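Long-range contacts in GH3 beta-N-acetylglucosaminidase (Paenibacillaceae, PDB 6K5J), which hydrolyses terminal beta-linked N-acetylglucosamine residues, as a beta-N-acetylglucosaminidase of glycoside hydrolase family 3: residues V477-A482 / P494-F499; L391-E396 / V451-Y456; T374-E379 / F499-E504; A458-D463 / A484-D489. One frame throughout, in Å; residues are numbered along the deposited sequence.

Interaction 1 of 4, residues V477-A482 / P494-F499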
loop_
_atom_site.group_PDB
_atom_site.type_symbol
_atom_site.label_atom_id
_atom_site.label_comp_id
_atom_site.label_asym_id
_atom_site.label_seq_id
_atom_site.Cartn_x
_atom_site.Cartn_y
_atom_site.Cartn_z
ATOM N N VAL A 477 17.894 -28.310 17.656
ATOM C CA VAL A 477 17.365 -27.608 16.494
ATOM C C VAL A 477 18.331 -26.489 16.127
ATOM O O VAL A 477 18.806 -25.757 17.004
ATOM C CB VAL A 477 15.952 -27.048 16.767
ATOM C CG1 VAL A 477 15.500 -26.112 15.635
ATOM C CG2 VAL A 477 14.953 -28.178 16.959
ATOM N N GLN A 478 18.638 -26.370 14.837
ATOM C CA GLN A 478 19.349 -25.211 14.299
ATOM C C GLN A 478 18.300 -24.351 13.603
ATOM O O GLN A 478 17.861 -24.665 12.492
ATOM C CB GLN A 478 20.470 -25.627 13.353
ATOM C CG GLN A 478 21.652 -26.309 14.043
ATOM C CD GLN A 478 21.390 -27.776 14.336
ATOM O OE1 GLN A 478 21.032 -28.547 13.438
ATOM N NE2 GLN A 478 21.561 -28.173 15.599
ATOM N N LEU A 479 17.874 -23.288 14.281
ATOM C CA LEU A 479 16.740 -22.471 13.860
ATOM C C LEU A 479 17.232 -21.182 13.211
ATOM O O LEU A 479 18.066 -20.475 13.785
ATOM C CB LEU A 479 15.852 -22.132 15.056
ATOM C CG LEU A 479 14.740 -21.105 14.793
ATOM C CD1 LEU A 479 13.689 -21.715 13.886
ATOM C CD2 LEU A 479 14.121 -20.646 16.115
ATOM N N ILE A 480 16.717 -20.886 12.018
ATOM C CA ILE A 480 16.841 -19.576 11.386
ATOM C C ILE A 480 15.441 -18.981 11.282
ATOM O O ILE A 480 14.498 -19.673 10.888
ATOM C CB ILE A 480 17.479 -19.670 9.982
ATOM C CG1 ILE A 480 18.927 -20.157 10.059
ATOM C CG2 ILE A 480 17.407 -18.321 9.240
ATOM C CD1 ILE A 480 19.493 -20.559 8.684
ATOM N N VAL A 481 15.299 -17.702 11.609
ATOM C CA VAL A 481 14.039 -16.989 11.422
ATOM C C VAL A 481 14.244 -15.929 10.343
ATOM O O VAL A 481 15.242 -15.200 10.357
ATOM C CB VAL A 481 13.539 -16.372 12.740
ATOM C CG1 VAL A 481 12.192 -15.656 12.534
ATOM C CG2 VAL A 481 13.396 -17.454 13.797
ATOM N N ALA A 482 13.314 -15.863 9.397
ATOM C CA ALA A 482 13.312 -14.849 8.353
ATOM C C ALA A 482 11.937 -14.203 8.344
ATOM O O ALA A 482 10.937 -14.880 8.091
ATOM C CB ALA A 482 13.640 -15.458 6.987
ATOM N N PRO A 494 13.598 -12.973 21.730
ATOM C CA PRO A 494 14.926 -12.795 22.343
ATOM C C PRO A 494 15.815 -14.034 22.305
ATOM O O PRO A 494 17.039 -13.887 22.402
ATOM C CB PRO A 494 14.596 -12.378 23.787
ATOM C CG PRO A 494 13.221 -12.909 24.034
ATOM C CD PRO A 494 12.504 -12.851 22.716
ATOM N N THR A 495 15.255 -15.234 22.150
ATOM C CA THR A 495 16.044 -16.460 22.135
ATOM C C THR A 495 16.561 -16.820 20.748
ATOM O O THR A 495 17.472 -17.652 20.632
ATOM C CB THR A 495 15.204 -17.620 22.682
ATOM O OG1 THR A 495 14.452 -17.155 23.810
ATOM C CG2 THR A 495 16.090 -18.796 23.109
ATOM N N VAL A 496 16.011 -16.202 19.700
ATOM C CA VAL A 496 16.414 -16.529 18.334
ATOM C C VAL A 496 17.853 -16.089 18.116
ATOM O O VAL A 496 18.245 -14.983 18.504
ATOM C CB VAL A 496 15.444 -15.868 17.342
ATOM C CG1 VAL A 496 16.013 -15.840 15.932
ATOM C CG2 VAL A 496 14.119 -16.587 17.370
ATOM N N LYS A 497 18.659 -16.964 17.513
ATOM C CA LYS A 497 20.069 -16.652 17.296
ATOM C C LYS A 497 20.354 -16.037 15.930
ATOM O O LYS A 497 21.338 -15.301 15.790
ATOM C CB LYS A 497 20.920 -17.914 17.455
ATOM C CG LYS A 497 21.039 -18.407 18.887
ATOM C CD LYS A 497 21.865 -19.694 18.948
ATOM C CE LYS A 497 21.515 -20.520 20.181
ATOM N NZ LYS A 497 21.849 -21.953 19.980
ATOM N N THR A 498 19.535 -16.338 14.922
ATOM C CA THR A 498 19.755 -15.892 13.549
ATOM C C THR A 498 18.440 -15.356 13.010
ATOM O O THR A 498 17.458 -16.099 12.934
ATOM C CB THR A 498 20.254 -17.040 12.664
ATOM O OG1 THR A 498 21.379 -17.667 13.288
ATOM C CG2 THR A 498 20.655 -16.529 11.284
ATOM N N PHE A 499 18.425 -14.073 12.633
ATOM C CA PHE A 499 17.200 -13.400 12.206
ATOM C C PHE A 499 17.479 -12.577 10.957
ATOM O O PHE A 499 18.356 -11.706 10.967
ATOM C CB PHE A 499 16.642 -12.505 13.321
ATOM C CG PHE A 499 15.327 -11.852 12.974
ATOM C CD1 PHE A 499 15.300 -10.644 12.281
ATOM C CD2 PHE A 499 14.121 -12.446 13.330
ATOM C CE1 PHE A 499 14.086 -10.035 11.940
ATOM C CE2 PHE A 499 12.904 -11.851 13.006
ATOM C CZ PHE A 499 12.888 -10.621 12.305
HETATM O O HOH W 1 17.567 -19.374 16.501
HETATM O O HOH W 2 20.703 -20.214 13.941
#
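V481 and F499 form a parallel beta bridge in the mixed sheet of the C-terminal alpha/beta domain, where the loop arriving through P494-T498 enters strand 499-501 beside strand 478-483. The fit is built around the forked side chain of V481. Its CG2 lodges in the notch between the two methyls of V496, with both CG1 and CG2 of V496 3.7 Å from it, and the two valines meet at about a right angle. The other prong, CG1, stands opposite the backbone N (chi1 -179°) and thereby leans on the F499 ring, 3.8 Å from CD2. Beta-branching suits this place because one residue presents one methyl to the V496 notch and one to the F499 ring. With an alanine here both prongs are gone, and the pocket between V496 and the F499 ring would probably be left part empty, the ring losing its contact with CG1. I468 of helix 462-472 touches both valines, and L479 CD2 adds a looser contact to V496 CG2.

The backbone contributes one straight hydrogen bond, V481 N to T498 O (3.0 Å, 172°), and a CA-H...O contact from F499 to V481 O. Further back the segments diverge and water fills in: L479 O accepts from two waters, one taking the N-H of K497 and the other lying 2.7 Å from both L479 O and T498 OG1.

Interaction 2 of 4, residues L391-E396 / V451-Y456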
loop_
_atom_site.group_PDB
_atom_site.type_symbol
_atom_site.label_atom_id
_atom_site.label_comp_id
_atom_site.label_asym_id
_atom_site.label_seq_id
_atom_site.Cartn_x
_atom_site.Cartn_y
_atom_site.Cartn_z
ATOM N N LEU A 391 13.312 -28.154 7.269
ATOM C CA LEU A 391 11.920 -27.889 7.593
ATOM C C LEU A 391 11.670 -26.393 7.434
ATOM O O LEU A 391 12.279 -25.583 8.135
ATOM C CB LEU A 391 11.597 -28.340 9.014
ATOM C CG LEU A 391 10.180 -27.971 9.469
ATOM C CD1 LEU A 391 9.114 -28.720 8.638
ATOM C CD2 LEU A 391 10.006 -28.232 10.949
ATOM N N VAL A 392 10.792 -26.026 6.511
ATOM C CA VAL A 392 10.385 -24.637 6.333
ATOM C C VAL A 392 8.977 -24.475 6.888
ATOM O O VAL A 392 8.055 -25.199 6.485
ATOM C CB VAL A 392 10.446 -24.204 4.859
ATOM C CG1 VAL A 392 9.938 -22.750 4.712
ATOM C CG2 VAL A 392 11.874 -24.349 4.317
ATOM N N VAL A 393 8.810 -23.533 7.808
ATOM C CA VAL A 393 7.508 -23.197 8.371
ATOM C C VAL A 393 6.994 -21.956 7.652
ATOM O O VAL A 393 7.603 -20.883 7.734
ATOM C CB VAL A 393 7.595 -22.978 9.889
ATOM C CG1 VAL A 393 6.203 -22.800 10.483
ATOM C CG2 VAL A 393 8.299 -24.160 10.548
ATOM N N TRP A 394 5.894 -22.102 6.923
ATOM C CA TRP A 394 5.432 -21.063 6.009
ATOM C C TRP A 394 4.102 -20.513 6.494
ATOM O O TRP A 394 3.133 -21.279 6.616
ATOM C CB TRP A 394 5.304 -21.601 4.585
ATOM C CG TRP A 394 4.818 -20.561 3.611
ATOM C CD1 TRP A 394 3.551 -20.431 3.109
ATOM C CD2 TRP A 394 5.587 -19.495 3.038
ATOM N NE1 TRP A 394 3.484 -19.345 2.265
ATOM C CE2 TRP A 394 4.719 -18.753 2.204
ATOM C CE3 TRP A 394 6.923 -19.089 3.159
ATOM C CZ2 TRP A 394 5.146 -17.638 1.478
ATOM C CZ3 TRP A 394 7.346 -17.972 2.439
ATOM C CH2 TRP A 394 6.456 -17.260 1.614
ATOM N N PRO A 395 4.001 -19.214 6.773
ATOM C CA PRO A 395 2.751 -18.650 7.287
ATOM C C PRO A 395 1.825 -18.188 6.175
ATOM O O PRO A 395 2.255 -17.726 5.119
ATOM C CB PRO A 395 3.247 -17.454 8.111
ATOM C CG PRO A 395 4.430 -16.940 7.285
ATOM C CD PRO A 395 5.056 -18.189 6.640
ATOM N N GLU A 396 0.524 -18.316 6.423
ATOM C CA GLU A 396 -0.464 -17.840 5.464
ATOM C C GLU A 396 -1.534 -17.054 6.207
ATOM O O GLU A 396 -1.960 -17.442 7.301
ATOM C CB GLU A 396 -1.102 -18.994 4.654
ATOM C CG GLU A 396 -1.953 -19.949 5.470
ATOM C CD GLU A 396 -2.779 -20.918 4.620
ATOM O OE1 GLU A 396 -2.620 -20.942 3.377
ATOM O OE2 GLU A 396 -3.594 -21.661 5.215
ATOM N N VAL A 451 15.752 -26.042 10.719
ATOM C CA VAL A 451 14.436 -25.415 10.676
ATOM C C VAL A 451 14.589 -23.953 10.274
ATOM O O VAL A 451 15.387 -23.221 10.872
ATOM C CB VAL A 451 13.708 -25.524 12.028
ATOM C CG1 VAL A 451 12.327 -24.874 11.926
ATOM C CG2 VAL A 451 13.578 -26.997 12.455
ATOM N N VAL A 452 13.836 -23.535 9.259
ATOM C CA VAL A 452 13.684 -22.126 8.907
ATOM C C VAL A 452 12.227 -21.756 9.131
ATOM O O VAL A 452 11.341 -22.254 8.424
ATOM C CB VAL A 452 14.075 -21.825 7.452
ATOM C CG1 VAL A 452 13.955 -20.309 7.190
ATOM C CG2 VAL A 452 15.475 -22.330 7.122
ATOM N N VAL A 453 11.972 -20.862 10.076
ATOM C CA VAL A 453 10.638 -20.298 10.228
ATOM C C VAL A 453 10.596 -18.978 9.482
ATOM O O VAL A 453 11.398 -18.074 9.756
ATOM C CB VAL A 453 10.257 -20.092 11.699
ATOM C CG1 VAL A 453 8.864 -19.449 11.774
ATOM C CG2 VAL A 453 10.286 -21.407 12.436
ATOM N N VAL A 454 9.673 -18.873 8.536
ATOM C CA VAL A 454 9.318 -17.586 7.957
ATOM C C VAL A 454 8.273 -16.972 8.884
ATOM O O VAL A 454 7.174 -17.512 9.039
ATOM C CB VAL A 454 8.798 -17.738 6.525
ATOM C CG1 VAL A 454 8.385 -16.389 5.975
ATOM C CG2 VAL A 454 9.874 -18.345 5.631
ATOM N N SER A 455 8.628 -15.873 9.550
ATOM C CA SER A 455 7.670 -15.212 10.421
ATOM C C SER A 455 6.881 -14.162 9.637
ATOM O O SER A 455 7.299 -13.684 8.581
ATOM C CB SER A 455 8.362 -14.580 11.639
ATOM O OG SER A 455 9.149 -13.448 11.300
ATOM N N TYR A 456 5.706 -13.830 10.160
ATOM C CA TYR A 456 4.806 -12.897 9.486
ATOM C C TYR A 456 4.099 -12.105 10.583
ATOM O O TYR A 456 3.118 -12.579 11.164
ATOM C CB TYR A 456 3.832 -13.643 8.580
ATOM C CG TYR A 456 2.954 -12.770 7.705
ATOM C CD1 TYR A 456 1.915 -12.027 8.248
ATOM C CD2 TYR A 456 3.149 -12.710 6.328
ATOM C CE1 TYR A 456 1.104 -11.229 7.447
ATOM C CE2 TYR A 456 2.333 -11.923 5.521
ATOM C CZ TYR A 456 1.319 -11.192 6.085
ATOM O OH TYR A 456 0.513 -10.414 5.285
#
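L391, V392 and V393 pair with V451, V452 and V453 as parallel strands, the short axes 4.7 Å apart and their directions 11° from parallel. V452 works with both of its backbone polar atoms, giving its N-H to L391 O (2.8 Å) and taking that of V393 on its O; V454 N to V393 O makes the third bond. P395 has no N-H to continue the pattern, and its CD lies 3.3 Å from V454 O instead.

The side chains pair across the strands. V393 and V453 lie side by side, CG2 to CG2 at 3.9 Å, with L391 and V451 on the same face; slim branched residues pack well here because their methyls stay close to the sheet. W394 has CG opposite its backbone N (chi1 180°), which carries the indole alongside V454, CE3 at 3.9 Å from CG2, while P395 CD rests over the rim of one indole face. Replacing W394 by an alanine would probably uncover the methyls of V454 and the P395 ring, opening a gap on that side of the sheet. P395 CG also meets Y456 CB at 3.6 Å, and the Y456 hydroxyl is hydrogen-bonded to R485.

These are two inner strands of the alpha/beta domain's mixed sheet: strand 424-430 flanks strand 390-396 and touches W394 through E426, strand 478-483 lies beyond strand 450-455, and helix 462-472 packs on V453 through I468 and L471.

Interaction 3 of 4, residues T374-E379 / F499-E504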
loop_
_atom_site.group_PDB
_atom_site.type_symbol
_atom_site.label_atom_id
_atom_site.label_comp_id
_atom_site.label_asym_id
_atom_site.label_seq_id
_atom_site.Cartn_x
_atom_site.Cartn_y
_atom_site.Cartn_z
ATOM N N THR A 374 18.131 -8.577 4.605
ATOM C CA THR A 374 18.896 -7.968 5.683
ATOM C C THR A 374 19.126 -8.985 6.791
ATOM O O THR A 374 18.236 -9.768 7.116
ATOM C CB THR A 374 18.140 -6.748 6.219
ATOM O OG1 THR A 374 17.897 -5.846 5.128
ATOM C CG2 THR A 374 18.929 -6.042 7.313
ATOM N N LEU A 375 20.328 -8.986 7.359
ATOM C CA LEU A 375 20.660 -9.844 8.490
ATOM C C LEU A 375 20.720 -8.974 9.737
ATOM O O LEU A 375 21.571 -8.087 9.833
ATOM C CB LEU A 375 21.994 -10.566 8.270
ATOM C CG LEU A 375 22.498 -11.487 9.402
ATOM C CD1 LEU A 375 21.426 -12.492 9.831
ATOM C CD2 LEU A 375 23.759 -12.219 8.976
ATOM N N LEU A 376 19.822 -9.217 10.684
ATOM C CA LEU A 376 19.770 -8.414 11.899
ATOM C C LEU A 376 20.516 -9.044 13.063
ATOM O O LEU A 376 20.980 -8.321 13.952
ATOM C CB LEU A 376 18.313 -8.173 12.319
ATOM C CG LEU A 376 17.516 -7.098 11.575
ATOM C CD1 LEU A 376 17.135 -7.578 10.206
ATOM C CD2 LEU A 376 16.250 -6.755 12.365
ATOM N N ARG A 377 20.662 -10.365 13.077
ATOM C CA ARG A 377 21.269 -11.031 14.220
ATOM C C ARG A 377 21.825 -12.364 13.748
ATOM O O ARG A 377 21.175 -13.059 12.971
ATOM C CB ARG A 377 20.243 -11.245 15.344
ATOM C CG ARG A 377 20.800 -11.979 16.559
ATOM C CD ARG A 377 19.713 -12.327 17.567
ATOM N NE ARG A 377 19.119 -11.143 18.158
ATOM C CZ ARG A 377 17.969 -11.135 18.819
ATOM N NH1 ARG A 377 17.280 -12.259 18.972
ATOM N NH2 ARG A 377 17.511 -10.003 19.329
ATOM N N SER A 378 23.025 -12.707 14.206
ATOM C CA SER A 378 23.584 -14.024 13.926
ATOM C C SER A 378 24.723 -14.280 14.898
ATOM O O SER A 378 25.290 -13.350 15.478
ATOM C CB SER A 378 24.079 -14.149 12.486
ATOM O OG SER A 378 25.080 -13.188 12.237
ATOM N N GLU A 379 25.052 -15.560 15.060
ATOM C CA GLU A 379 26.076 -15.996 16.004
ATOM C C GLU A 379 27.204 -16.763 15.325
ATOM O O GLU A 379 27.929 -17.506 15.992
ATOM C CB GLU A 379 25.454 -16.860 17.095
ATOM C CG GLU A 379 25.192 -16.130 18.380
ATOM C CD GLU A 379 24.433 -16.987 19.368
ATOM O OE1 GLU A 379 24.691 -18.214 19.413
ATOM O OE2 GLU A 379 23.571 -16.438 20.085
ATOM N N PHE A 499 18.425 -14.073 12.633
ATOM C CA PHE A 499 17.200 -13.400 12.206
ATOM C C PHE A 499 17.479 -12.577 10.957
ATOM O O PHE A 499 18.356 -11.706 10.967
ATOM C CB PHE A 499 16.642 -12.505 13.321
ATOM C CG PHE A 499 15.327 -11.852 12.974
ATOM C CD1 PHE A 499 15.300 -10.644 12.281
ATOM C CD2 PHE A 499 14.121 -12.446 13.330
ATOM C CE1 PHE A 499 14.086 -10.035 11.940
ATOM C CE2 PHE A 499 12.904 -11.851 13.006
ATOM C CZ PHE A 499 12.888 -10.621 12.305
ATOM N N PHE A 500 16.712 -12.833 9.902
ATOM C CA PHE A 500 16.757 -12.082 8.653
ATOM C C PHE A 500 15.467 -11.292 8.487
ATOM O O PHE A 500 14.416 -11.678 9.003
ATOM C CB PHE A 500 16.908 -13.014 7.442
ATOM C CG PHE A 500 18.221 -13.739 7.375
ATOM C CD1 PHE A 500 18.384 -14.966 8.014
ATOM C CD2 PHE A 500 19.290 -13.206 6.650
ATOM C CE1 PHE A 500 19.583 -15.645 7.949
ATOM C CE2 PHE A 500 20.498 -13.878 6.587
ATOM C CZ PHE A 500 20.646 -15.104 7.238
ATOM N N ALA A 501 15.536 -10.206 7.711
ATOM C CA ALA A 501 14.341 -9.490 7.281
ATOM C C ALA A 501 14.248 -9.525 5.764
ATOM O O ALA A 501 15.210 -9.175 5.067
ATOM C CB ALA A 501 14.332 -8.036 7.782
ATOM N N ALA A 502 13.082 -9.925 5.255
ATOM C CA ALA A 502 12.778 -9.820 3.834
ATOM C C ALA A 502 11.719 -8.777 3.514
ATOM O O ALA A 502 11.546 -8.442 2.332
ATOM C CB ALA A 502 12.322 -11.181 3.274
ATOM N N TYR A 503 10.992 -8.275 4.513
ATOM C CA TYR A 503 10.032 -7.171 4.414
ATOM C C TYR A 503 8.786 -7.506 3.598
ATOM O O TYR A 503 7.927 -6.626 3.408
ATOM C CB TYR A 503 10.690 -5.897 3.846
ATOM C CG TYR A 503 12.009 -5.585 4.518
ATOM C CD1 TYR A 503 12.044 -4.953 5.755
ATOM C CD2 TYR A 503 13.223 -5.963 3.938
ATOM C CE1 TYR A 503 13.245 -4.679 6.390
ATOM C CE2 TYR A 503 14.430 -5.699 4.570
ATOM C CZ TYR A 503 14.430 -5.047 5.791
ATOM O OH TYR A 503 15.626 -4.774 6.428
ATOM N N GLU A 504 8.651 -8.734 3.107
ATOM C CA GLU A 504 7.513 -9.136 2.283
ATOM C C GLU A 504 7.687 -10.617 1.969
ATOM O O GLU A 504 8.760 -11.191 2.184
ATOM C CB GLU A 504 7.401 -8.314 0.995
ATOM C CG GLU A 504 8.635 -8.394 0.132
ATOM C CD GLU A 504 8.623 -7.380 -0.984
ATOM O OE1 GLU A 504 8.107 -6.256 -0.779
ATOM O OE2 GLU A 504 9.128 -7.716 -2.072
#
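T374 and Y503 meet through their hydroxyls: Y503 OH donates to T374 OG1 across 2.8 Å, and OG1 lies in the plane of the tyrosine ring, at its edge. The threonine turns OG1 beside its own backbone N (chi1 -56°), where it is also hydrogen-bonded to the carbonyl of S372, so two bonds fix this buried group. L375 has CG opposite its N (chi1 179°), with the second torsion (52°) turning CD1 over one face of the F500 ring in a CH-pi contact, 3.8 Å from the centroid. F382 meets the same ring edge-to-face.

Between these antiparallel strands the register slips by one at a classic beta bulge: L376 and R377 both face F499. The carbonyl oxygen of F499 takes the L376 N-H at 2.9 Å and, weakly, that of R377 at 3.4 Å, while F499 N reaches R377 O. L376 lies alongside the phenylalanine, its CB at the ring edge, 3.9 Å from F499 CD1; L376 CD1 turns to A501 CB, at 3.7 Å, a small residue that leaves room for the leucine. R377 runs its long chain away from strand 499-501, and NH1 bonds to the carbonyls of V496 and L493.

Interaction 4 of 4, residues A458-D463 / A484-D489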
loop_
_atom_site.group_PDB
_atom_site.type_symbol
_atom_site.label_atom_id
_atom_site.label_comp_id
_atom_site.label_asym_id
_atom_site.label_seq_id
_atom_site.Cartn_x
_atom_site.Cartn_y
_atom_site.Cartn_z
ATOM N N ALA A 458 4.989 -11.708 13.580
ATOM C CA ALA A 458 5.036 -12.412 14.862
ATOM C C ALA A 458 4.935 -11.452 16.045
ATOM O O ALA A 458 4.458 -11.838 17.123
ATOM C CB ALA A 458 6.330 -13.226 14.956
ATOM N N ILE A 459 5.389 -10.208 15.872
ATOM C CA ILE A 459 5.261 -9.196 16.915
ATOM C C ILE A 459 3.800 -8.912 17.270
ATOM O O ILE A 459 3.509 -8.466 18.384
ATOM C CB ILE A 459 5.990 -7.904 16.483
ATOM C CG1 ILE A 459 5.945 -6.868 17.611
ATOM C CG2 ILE A 459 5.363 -7.333 15.198
ATOM C CD1 ILE A 459 7.182 -6.072 17.784
ATOM N N PHE A 460 2.869 -9.173 16.352
ATOM C CA PHE A 460 1.444 -8.998 16.591
ATOM C C PHE A 460 0.703 -10.324 16.762
ATOM O O PHE A 460 -0.527 -10.325 16.816
ATOM C CB PHE A 460 0.803 -8.219 15.438
ATOM C CG PHE A 460 1.346 -6.821 15.252
ATOM C CD1 PHE A 460 1.786 -6.070 16.333
ATOM C CD2 PHE A 460 1.395 -6.254 13.987
ATOM C CE1 PHE A 460 2.275 -4.774 16.154
ATOM C CE2 PHE A 460 1.876 -4.965 13.794
ATOM C CZ PHE A 460 2.316 -4.218 14.884
ATOM N N SER A 461 1.403 -11.459 16.815
ATOM C CA SER A 461 0.740 -12.763 16.864
ATOM C C SER A 461 1.422 -13.601 17.938
ATOM O O SER A 461 2.409 -14.301 17.667
ATOM C CB SER A 461 0.762 -13.452 15.500
ATOM O OG SER A 461 0.245 -14.780 15.583
ATOM N N PRO A 462 0.912 -13.550 19.178
ATOM C CA PRO A 462 1.592 -14.232 20.297
ATOM C C PRO A 462 1.804 -15.729 20.105
ATOM O O PRO A 462 2.851 -16.245 20.515
ATOM C CB PRO A 462 0.658 -13.945 21.483
ATOM C CG PRO A 462 0.013 -12.630 21.123
ATOM C CD PRO A 462 -0.219 -12.724 19.638
ATOM N N ASP A 463 0.843 -16.449 19.518
ATOM C CA ASP A 463 1.023 -17.891 19.344
ATOM C C ASP A 463 2.104 -18.202 18.317
ATOM O O ASP A 463 2.794 -19.226 18.429
ATOM C CB ASP A 463 -0.293 -18.555 18.934
ATOM C CG ASP A 463 -1.368 -18.432 19.998
ATOM O OD1 ASP A 463 -1.017 -18.308 21.188
ATOM O OD2 ASP A 463 -2.561 -18.452 19.634
ATOM N N ALA A 484 8.940 -12.134 6.932
ATOM C CA ALA A 484 8.384 -11.830 5.619
ATOM C C ALA A 484 7.296 -10.766 5.686
ATOM O O ALA A 484 6.567 -10.564 4.706
ATOM C CB ALA A 484 7.837 -13.101 4.963
ATOM N N ARG A 485 7.144 -10.104 6.830
ATOM C CA ARG A 485 6.458 -8.824 6.824
ATOM C C ARG A 485 7.250 -7.847 7.695
ATOM O O ARG A 485 8.394 -7.538 7.348
ATOM C CB ARG A 485 4.989 -8.965 7.244
ATOM C CG ARG A 485 4.202 -7.711 6.848
ATOM C CD ARG A 485 2.711 -7.936 6.619
ATOM N NE ARG A 485 2.094 -6.653 6.278
ATOM C CZ ARG A 485 1.093 -6.482 5.414
ATOM N NH1 ARG A 485 0.549 -7.521 4.789
ATOM N NH2 ARG A 485 0.632 -5.260 5.178
ATOM N N ASN A 486 6.694 -7.339 8.797
ATOM C CA ASN A 486 7.429 -6.323 9.549
ATOM C C ASN A 486 8.721 -6.918 10.106
ATOM O O ASN A 486 8.709 -8.027 10.653
ATOM C CB ASN A 486 6.595 -5.747 10.700
ATOM C CG ASN A 486 5.467 -4.844 10.216
ATOM O OD1 ASN A 486 5.305 -4.615 9.018
ATOM N ND2 ASN A 486 4.674 -4.339 11.152
ATOM N N PRO A 487 9.850 -6.204 10.004
ATOM C CA PRO A 487 11.109 -6.731 10.546
ATOM C C PRO A 487 11.187 -6.646 12.056
ATOM O O PRO A 487 12.120 -7.209 12.642
ATOM C CB PRO A 487 12.169 -5.837 9.892
ATOM C CG PRO A 487 11.467 -4.498 9.763
ATOM C CD PRO A 487 10.024 -4.869 9.400
ATOM N N PHE A 488 10.222 -5.990 12.699
ATOM C CA PHE A 488 10.240 -5.777 14.141
ATOM C C PHE A 488 9.882 -7.032 14.928
ATOM O O PHE A 488 9.914 -7.002 16.166
ATOM C CB PHE A 488 9.304 -4.608 14.469
ATOM C CG PHE A 488 9.444 -3.455 13.495
ATOM C CD1 PHE A 488 10.667 -2.812 13.341
ATOM C CD2 PHE A 488 8.380 -3.054 12.701
ATOM C CE1 PHE A 488 10.820 -1.759 12.426
ATOM C CE2 PHE A 488 8.521 -2.004 11.784
ATOM C CZ PHE A 488 9.738 -1.365 11.643
ATOM N N ASP A 489 9.564 -8.133 14.234
ATOM C CA ASP A 489 9.371 -9.421 14.892
ATOM C C ASP A 489 10.525 -9.762 15.825
ATOM O O ASP A 489 10.321 -10.389 16.871
ATOM C CB ASP A 489 9.227 -10.532 13.844
ATOM C CG ASP A 489 7.873 -10.541 13.177
ATOM O OD1 ASP A 489 7.050 -9.655 13.470
ATOM O OD2 ASP A 489 7.637 -11.443 12.344
#
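D489 turns its carboxylate to the start of the 3-10 segment 458-460 and meets two successive backbone N-H groups. I459 N donates to OD1 at 3.0 Å, a nearly straight bond (168°) that arrives from above the carboxylate plane, 64° out of it. A458 N gives OD2 a weaker bond of 2.9 Å, bent to 149°. OD2 is held a second time by S455 OG, at the end of strand 450-455. An aspartate suits this place: its short side chain carries two acceptors within reach of adjacent amides, and A458, having only a CB, lets the carboxylate come close.

The apolar contact is looser. I459 points across to the 484-489 segment, its CD1 4.2 Å from F488 CB; the same methyl lies close to the F488 carbonyl, 3.3 Å from F488 O. The CG2 branch of I459, between backbone N and carbonyl carbon, lies above the centre of the F460 ring, joining these neighbours into one patch.

Ring and amide meet in the last contact, F460 CE2 to N486 ND2 at 3.9 Å, with the two planes 75° apart. N486 also reaches V151 through a weak bond of OD1, and F488 touches N141 and P144, so this segment borders the N-terminal barrel domain.

Chemically, the buried carboxylate is met by two amide N-H groups and a serine hydroxyl, a setting likely to stabilise its negative charge and to tie two loops together where strands 450-455 and 478-483 end.

Interactions 1, 2 and 3 belong to one mixed sheet. Interaction 2 joins two inner strands, where every touching residue is buried and aliphatic packing dominates; interaction 3 closes the sheet at outermost strand 374-377, with partly exposed leucines and an arginine among its residues. Interaction 1 stands between them, bonded to 2 by I480 O and V453 N, sharing F499 with 3, and unlike 2 depending partly on water. Interaction 4 joins loops beyond the strand ends, and a carboxylate with amide donors replaces strand pairing there, while F460 reaches the surface. S455, hydrogen-bonded to D489, connects 2 with 4, and P487 packs against F499, A501 and Y503 of interaction 3.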